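Local coordinates for hypothetical protein CG14615-PA (Drosophila melanogaster, PDB 1SQH) that is of unknown function but belongs to the acetyltransferase-like (GNAT) clan and may transfer acyl groups to glycine, at residues Q42-R47 with R262-T267; C109-Q114 with C132-E137. All coordinates share one frame; numbering follows the deposited sequence.

How the contacts relate
Both contacts are salt bridges between side chains at the protein surface, their centres 31 Å apart and their nearest atoms about 17 Å apart, so neither touches the other. Along the chain, contact 2 falls within the run of residues that contact 1 closes. Contact 1 ties helix 34-51, in the DUF5645 region, to the loop that leads from helix 248-263 into strand 268-273, in the FR47-like region, and so links two parts far apart in sequence. Contact 2 joins neighbouring helices within the DUF5645 region, 104-112 and 129-141, which come before and after strand 123-128 in the chain. The mixed sheet relates them: strand 123-128 lies inside it, whereas strand 268-273 is one of its outermost strands.

Contact 1: residues Q42-R47 with R262-T267; sequences QRKWDR and RGEEIT
Lys44 reaches from helix 34-51 to the carboxylate of Glu264 and forms a salt bridge with it, the ammonium meeting both oxygens unequally. NZ is 2.7 Å from Glu264 OE2, on the syn lone pair of that oxygen, and makes a weak bond of 3.2 Å to Glu264 OE1. Lysine suits this place because its long chain spans the gap between backbones, the CA atoms of Lys44 and Glu264 being 10.5 Å apart, and ends in a positive charge. Nearly straight chi1 and chi2 bring CD to 3.4 Å from Glu264 OE2, and the bend at chi3 (64°) then turns CE and NZ toward the carboxylate; the two side chains cross at about a right angle. Glu264 lies in the loop that leads from helix 248-263 into strand 268-273, so the bridge joins the FR47-like part of this GNAT-clan protein to the DUF5645 part. Glutamate suits its end by offering two carboxylate oxygens, of which OE2 takes both Lys44 NZ and Tyr40 OH; Lys44 NZ is also hydrogen-bonded with Ser232 OG. On the same helix Asp46 is gripped by two neighbours, Gln42 NE2 at 3.0 Å from Asp46 OD1, coming from above the carboxylate plane, and Arg43 NH1 at 2.9 Å from Asp46 OD2, on the anti side.

Contact 2: residues C109-Q114 with C132-E137; sequences CLEQTQ and CNRVKE
Glu111 and Arg134 meet through a single salt bridge, Arg134 NH2 lying 3.2 Å from Glu111 OE2 with an N-H...O angle of 155°. The carboxylate oxygen sits at the edge of the guanidinium, near its plane, whereas NH2 comes to OE2 from above the carboxylate plane, the two planes standing 66° apart. Across this contact the bond runs from NH2 to OE2 alone; Glu111 OE1 stays 3.8 Å from Arg134 NH2. Arginine suits the span: chi1 of -174° points the extended chain away from its own backbone N, which carries the guanidinium across to helix 104-112, where glutamate, extended beyond CG, supplies the matching negative end. Replacing Glu111 with alanine would probably leave Arg134 NH2 without its carboxylate mate and its guanidinium freer to turn. In the next shell, Trp107, a turn earlier on the helix of Glu111, makes a cation-pi contact with Arg134 and gives the guanidinium a second partner. Both helices lie against strands of the mixed sheet: Cys109 and Thr113, at the end of helix 104-112, touch Leu10 of strand 10-12, while Val135 of helix 129-141 packs on Leu124 of strand 123-128 and Ile297 of strand 289-299.

Contact 1: residues Q42-R47 with R262-T267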
loop_
_atom_site.group_PDB
_atom_site.type_symbol
_atom_site.label_atom_id
_atom_site.label_comp_id
_atom_site.label_asym_id
_atom_site.label_seq_id
_atom_site.Cartn_x
_atom_site.Cartn_y
_atom_site.Cartn_z
ATOM N N GLN A 42 8.106 -2.120 -4.071
ATOM C CA GLN A 42 7.966 -3.006 -5.219
ATOM C C GLN A 42 9.288 -3.647 -5.609
ATOM O O GLN A 42 9.367 -4.863 -5.783
ATOM C CB GLN A 42 7.394 -2.260 -6.419
ATOM C CG GLN A 42 7.055 -3.197 -7.586
ATOM C CD GLN A 42 6.119 -4.318 -7.151
ATOM O OE1 GLN A 42 4.968 -4.069 -6.798
ATOM N NE2 GLN A 42 6.618 -5.552 -7.154
ATOM N N ARG A 43 10.329 -2.834 -5.747
ATOM C CA ARG A 43 11.628 -3.369 -6.113
ATOM C C ARG A 43 12.148 -4.336 -5.046
ATOM O O ARG A 43 12.869 -5.284 -5.369
ATOM C CB ARG A 43 12.621 -2.233 -6.358
ATOM C CG ARG A 43 12.276 -1.439 -7.609
ATOM C CD ARG A 43 12.252 -2.341 -8.847
ATOM N NE ARG A 43 13.601 -2.671 -9.310
ATOM C CZ ARG A 43 13.907 -3.754 -10.023
ATOM N NH1 ARG A 43 12.959 -4.627 -10.351
ATOM N NH2 ARG A 43 15.157 -3.952 -10.419
ATOM N N LYS A 44 11.787 -4.110 -3.782
ATOM C CA LYS A 44 12.217 -5.021 -2.728
ATOM C C LYS A 44 11.600 -6.389 -3.010
ATOM O O LYS A 44 12.296 -7.416 -2.971
ATOM C CB LYS A 44 11.758 -4.537 -1.355
ATOM C CG LYS A 44 12.125 -5.506 -0.223
ATOM C CD LYS A 44 11.775 -4.957 1.159
ATOM C CE LYS A 44 10.278 -4.779 1.330
ATOM N NZ LYS A 44 9.945 -4.352 2.715
ATOM N N TRP A 45 10.294 -6.391 -3.302
ATOM C CA TRP A 45 9.581 -7.627 -3.608
ATOM C C TRP A 45 10.133 -8.270 -4.880
ATOM O O TRP A 45 10.328 -9.492 -4.930
ATOM C CB TRP A 45 8.078 -7.373 -3.797
ATOM C CG TRP A 45 7.304 -7.185 -2.519
ATOM C CD1 TRP A 45 7.678 -7.569 -1.258
ATOM C CD2 TRP A 45 5.994 -6.612 -2.393
ATOM N NE1 TRP A 45 6.682 -7.268 -0.359
ATOM C CE2 TRP A 45 5.639 -6.682 -1.026
ATOM C CE3 TRP A 45 5.085 -6.051 -3.306
ATOM C CZ2 TRP A 45 4.409 -6.209 -0.547
ATOM C CZ3 TRP A 45 3.861 -5.582 -2.830
ATOM C CH2 TRP A 45 3.537 -5.666 -1.459
ATOM N N ASP A 46 10.364 -7.450 -5.907
ATOM C CA ASP A 46 10.896 -7.941 -7.178
ATOM C C ASP A 46 12.143 -8.780 -6.906
ATOM O O ASP A 46 12.282 -9.891 -7.414
ATOM C CB ASP A 46 11.274 -6.776 -8.110
ATOM C CG ASP A 46 10.058 -6.090 -8.746
ATOM O OD1 ASP A 46 8.933 -6.620 -8.649
ATOM O OD2 ASP A 46 10.239 -5.017 -9.369
ATOM N N ARG A 47 13.049 -8.236 -6.104
ATOM C CA ARG A 47 14.286 -8.929 -5.759
ATOM C C ARG A 47 14.002 -10.281 -5.092
ATOM O O ARG A 47 14.526 -11.313 -5.515
ATOM C CB ARG A 47 15.106 -8.062 -4.809
ATOM C CG ARG A 47 16.522 -8.542 -4.555
ATOM C CD ARG A 47 17.442 -8.115 -5.682
ATOM N NE ARG A 47 18.843 -8.351 -5.350
ATOM C CZ ARG A 47 19.858 -8.061 -6.156
ATOM N NH1 ARG A 47 21.105 -8.311 -5.772
ATOM N NH2 ARG A 47 19.625 -7.519 -7.347
ATOM N N ARG A 262 14.213 -2.493 12.280
ATOM C CA ARG A 262 15.467 -3.148 12.602
ATOM C C ARG A 262 15.859 -4.194 11.570
ATOM O O ARG A 262 16.970 -4.711 11.592
ATOM C CB ARG A 262 15.392 -3.763 13.996
ATOM C CG ARG A 262 15.146 -2.723 15.065
ATOM C CD ARG A 262 15.849 -3.098 16.339
ATOM N NE ARG A 262 15.730 -2.068 17.369
ATOM C CZ ARG A 262 16.352 -2.130 18.543
ATOM N NH1 ARG A 262 17.130 -3.171 18.828
ATOM N NH2 ARG A 262 16.197 -1.160 19.431
ATOM N N GLY A 263 14.941 -4.491 10.659
ATOM C CA GLY A 263 15.224 -5.468 9.629
ATOM C C GLY A 263 15.555 -4.781 8.320
ATOM O O GLY A 263 16.144 -5.383 7.427
ATOM N N GLU A 264 15.172 -3.517 8.187
ATOM C CA GLU A 264 15.467 -2.799 6.959
ATOM C C GLU A 264 15.438 -1.311 7.232
ATOM O O GLU A 264 14.805 -0.848 8.195
ATOM C CB GLU A 264 14.460 -3.174 5.849
ATOM C CG GLU A 264 13.051 -2.584 6.015
ATOM C CD GLU A 264 12.009 -3.249 5.109
ATOM O OE1 GLU A 264 11.248 -4.117 5.595
ATOM O OE2 GLU A 264 11.956 -2.906 3.908
ATOM N N GLU A 265 16.131 -0.553 6.393
ATOM C CA GLU A 265 16.168 0.878 6.578
ATOM C C GLU A 265 15.157 1.654 5.740
ATOM O O GLU A 265 15.393 1.935 4.575
ATOM C CB GLU A 265 17.563 1.431 6.295
ATOM C CG GLU A 265 17.671 2.920 6.634
ATOM C CD GLU A 265 19.025 3.523 6.297
ATOM O OE1 GLU A 265 19.351 3.627 5.093
ATOM O OE2 GLU A 265 19.764 3.897 7.240
ATOM N N ILE A 266 14.020 1.972 6.338
ATOM C CA ILE A 266 13.014 2.785 5.676
ATOM C C ILE A 266 12.153 3.475 6.707
ATOM O O ILE A 266 12.124 3.104 7.879
ATOM C CB ILE A 266 12.072 1.993 4.732
ATOM C CG1 ILE A 266 11.834 0.593 5.274
ATOM C CG2 ILE A 266 12.603 2.026 3.315
ATOM C CD1 ILE A 266 10.968 0.555 6.497
ATOM N N THR A 267 11.469 4.512 6.253
ATOM C CA THR A 267 10.563 5.267 7.094
ATOM C C THR A 267 9.361 4.360 7.328
ATOM O O THR A 267 8.900 3.692 6.401
ATOM C CB THR A 267 10.073 6.499 6.345
ATOM O OG1 THR A 267 11.191 7.128 5.714
ATOM C CG2 THR A 267 9.381 7.464 7.288
#

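Contact 2: residues C109-Q114 with C132-E137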
loop_
_atom_site.group_PDB
_atom_site.type_symbol
_atom_site.label_atom_id
_atom_site.label_comp_id
_atom_site.label_asym_id
_atom_site.label_seq_id
_atom_site.Cartn_x
_atom_site.Cartn_y
_atom_site.Cartn_z
ATOM N N CYS A 109 -1.034 11.258 -20.528
ATOM C CA CYS A 109 -0.934 9.822 -20.318
ATOM C C CYS A 109 -2.257 9.203 -19.878
ATOM O O CYS A 109 -2.756 8.266 -20.504
ATOM C CB CYS A 109 0.116 9.507 -19.247
ATOM S SG CYS A 109 1.832 9.582 -19.795
ATOM N N LEU A 110 -2.818 9.726 -18.794
ATOM C CA LEU A 110 -4.058 9.181 -18.254
ATOM C C LEU A 110 -5.250 9.269 -19.197
ATOM O O LEU A 110 -6.090 8.378 -19.208
ATOM C CB LEU A 110 -4.396 9.855 -16.915
ATOM C CG LEU A 110 -3.441 9.660 -15.723
ATOM C CD1 LEU A 110 -4.052 10.331 -14.497
ATOM C CD2 LEU A 110 -3.209 8.178 -15.437
ATOM N N GLU A 111 -5.313 10.331 -19.993
ATOM C CA GLU A 111 -6.423 10.529 -20.918
ATOM C C GLU A 111 -6.286 9.763 -22.240
ATOM O O GLU A 111 -7.275 9.268 -22.778
ATOM C CB GLU A 111 -6.594 12.025 -21.201
ATOM C CG GLU A 111 -6.819 12.861 -19.953
ATOM C CD GLU A 111 -6.800 14.356 -20.230
ATOM O OE1 GLU A 111 -5.952 14.794 -21.040
ATOM O OE2 GLU A 111 -7.616 15.093 -19.629
ATOM N N GLN A 112 -5.064 9.648 -22.754
ATOM C CA GLN A 112 -4.846 8.965 -24.027
ATOM C C GLN A 112 -4.623 7.465 -23.973
ATOM O O GLN A 112 -4.671 6.797 -25.007
ATOM C CB GLN A 112 -3.670 9.598 -24.774
ATOM C CG GLN A 112 -3.994 10.931 -25.426
ATOM C CD GLN A 112 -2.802 11.506 -26.160
ATOM O OE1 GLN A 112 -2.174 10.825 -26.968
ATOM N NE2 GLN A 112 -2.484 12.765 -25.881
ATOM N N THR A 113 -4.379 6.932 -22.783
ATOM C CA THR A 113 -4.120 5.507 -22.629
ATOM C C THR A 113 -5.393 4.670 -22.680
ATOM O O THR A 113 -6.502 5.176 -22.493
ATOM C CB THR A 113 -3.404 5.214 -21.280
ATOM O OG1 THR A 113 -3.051 3.825 -21.208
ATOM C CG2 THR A 113 -4.313 5.569 -20.101
ATOM N N GLN A 114 -5.218 3.382 -22.934
ATOM C CA GLN A 114 -6.339 2.454 -22.981
ATOM C C GLN A 114 -5.970 1.233 -22.150
ATOM O O GLN A 114 -6.581 0.176 -22.282
ATOM C CB GLN A 114 -6.623 2.026 -24.420
ATOM C CG GLN A 114 -6.886 3.180 -25.369
ATOM C CD GLN A 114 -7.202 2.699 -26.764
ATOM O OE1 GLN A 114 -6.397 2.001 -27.393
ATOM N NE2 GLN A 114 -8.383 3.062 -27.261
ATOM N N CYS A 132 -7.337 14.479 -7.778
ATOM C CA CYS A 132 -8.640 13.887 -7.515
ATOM C C CYS A 132 -9.830 14.356 -8.358
ATOM O O CYS A 132 -10.493 13.535 -8.994
ATOM C CB CYS A 132 -8.982 14.024 -6.027
ATOM S SG CYS A 132 -7.977 12.965 -4.937
ATOM N N ASN A 133 -10.103 15.657 -8.370
ATOM C CA ASN A 133 -11.248 16.171 -9.123
ATOM C C ASN A 133 -11.145 15.859 -10.613
ATOM O O ASN A 133 -12.064 15.285 -11.206
ATOM C CB ASN A 133 -11.390 17.687 -8.924
ATOM C CG ASN A 133 -12.771 18.210 -9.326
ATOM O OD1 ASN A 133 -13.781 17.880 -8.696
ATOM N ND2 ASN A 133 -12.816 19.029 -10.379
ATOM N N ARG A 134 -10.024 16.228 -11.217
ATOM C CA ARG A 134 -9.851 15.986 -12.634
ATOM C C ARG A 134 -9.937 14.508 -12.994
ATOM O O ARG A 134 -10.569 14.152 -13.983
ATOM C CB ARG A 134 -8.522 16.565 -13.115
ATOM C CG ARG A 134 -8.339 16.476 -14.614
ATOM C CD ARG A 134 -7.164 17.305 -15.104
ATOM N NE ARG A 134 -7.036 17.204 -16.555
ATOM C CZ ARG A 134 -6.129 17.849 -17.281
ATOM N NH1 ARG A 134 -5.250 18.657 -16.698
ATOM N NH2 ARG A 134 -6.098 17.679 -18.596
ATOM N N VAL A 135 -9.331 13.636 -12.194
ATOM C CA VAL A 135 -9.381 12.215 -12.521
ATOM C C VAL A 135 -10.801 11.659 -12.420
ATOM O O VAL A 135 -11.154 10.710 -13.122
ATOM C CB VAL A 135 -8.467 11.379 -11.610
ATOM C CG1 VAL A 135 -9.129 11.160 -10.256
ATOM C CG2 VAL A 135 -8.153 10.054 -12.279
ATOM N N LYS A 136 -11.618 12.242 -11.550
ATOM C CA LYS A 136 -12.987 11.764 -11.413
ATOM C C LYS A 136 -13.800 12.192 -12.635
ATOM O O LYS A 136 -14.671 11.450 -13.098
ATOM C CB LYS A 136 -13.619 12.294 -10.123
ATOM C CG LYS A 136 -12.942 11.774 -8.846
ATOM C CD LYS A 136 -13.476 12.463 -7.594
ATOM C CE LYS A 136 -12.647 12.105 -6.353
ATOM N NZ LYS A 136 -13.154 12.769 -5.111
ATOM N N GLU A 137 -13.503 13.381 -13.157
ATOM C CA GLU A 137 -14.189 13.901 -14.342
ATOM C C GLU A 137 -13.867 12.976 -15.513
ATOM O O GLU A 137 -14.746 12.588 -16.289
ATOM C CB GLU A 137 -13.706 15.318 -14.652
ATOM C CG GLU A 137 -14.038 16.353 -13.579
ATOM C CD GLU A 137 -13.361 17.697 -13.836
ATOM O OE1 GLU A 137 -13.556 18.264 -14.939
ATOM O OE2 GLU A 137 -12.630 18.185 -12.939
#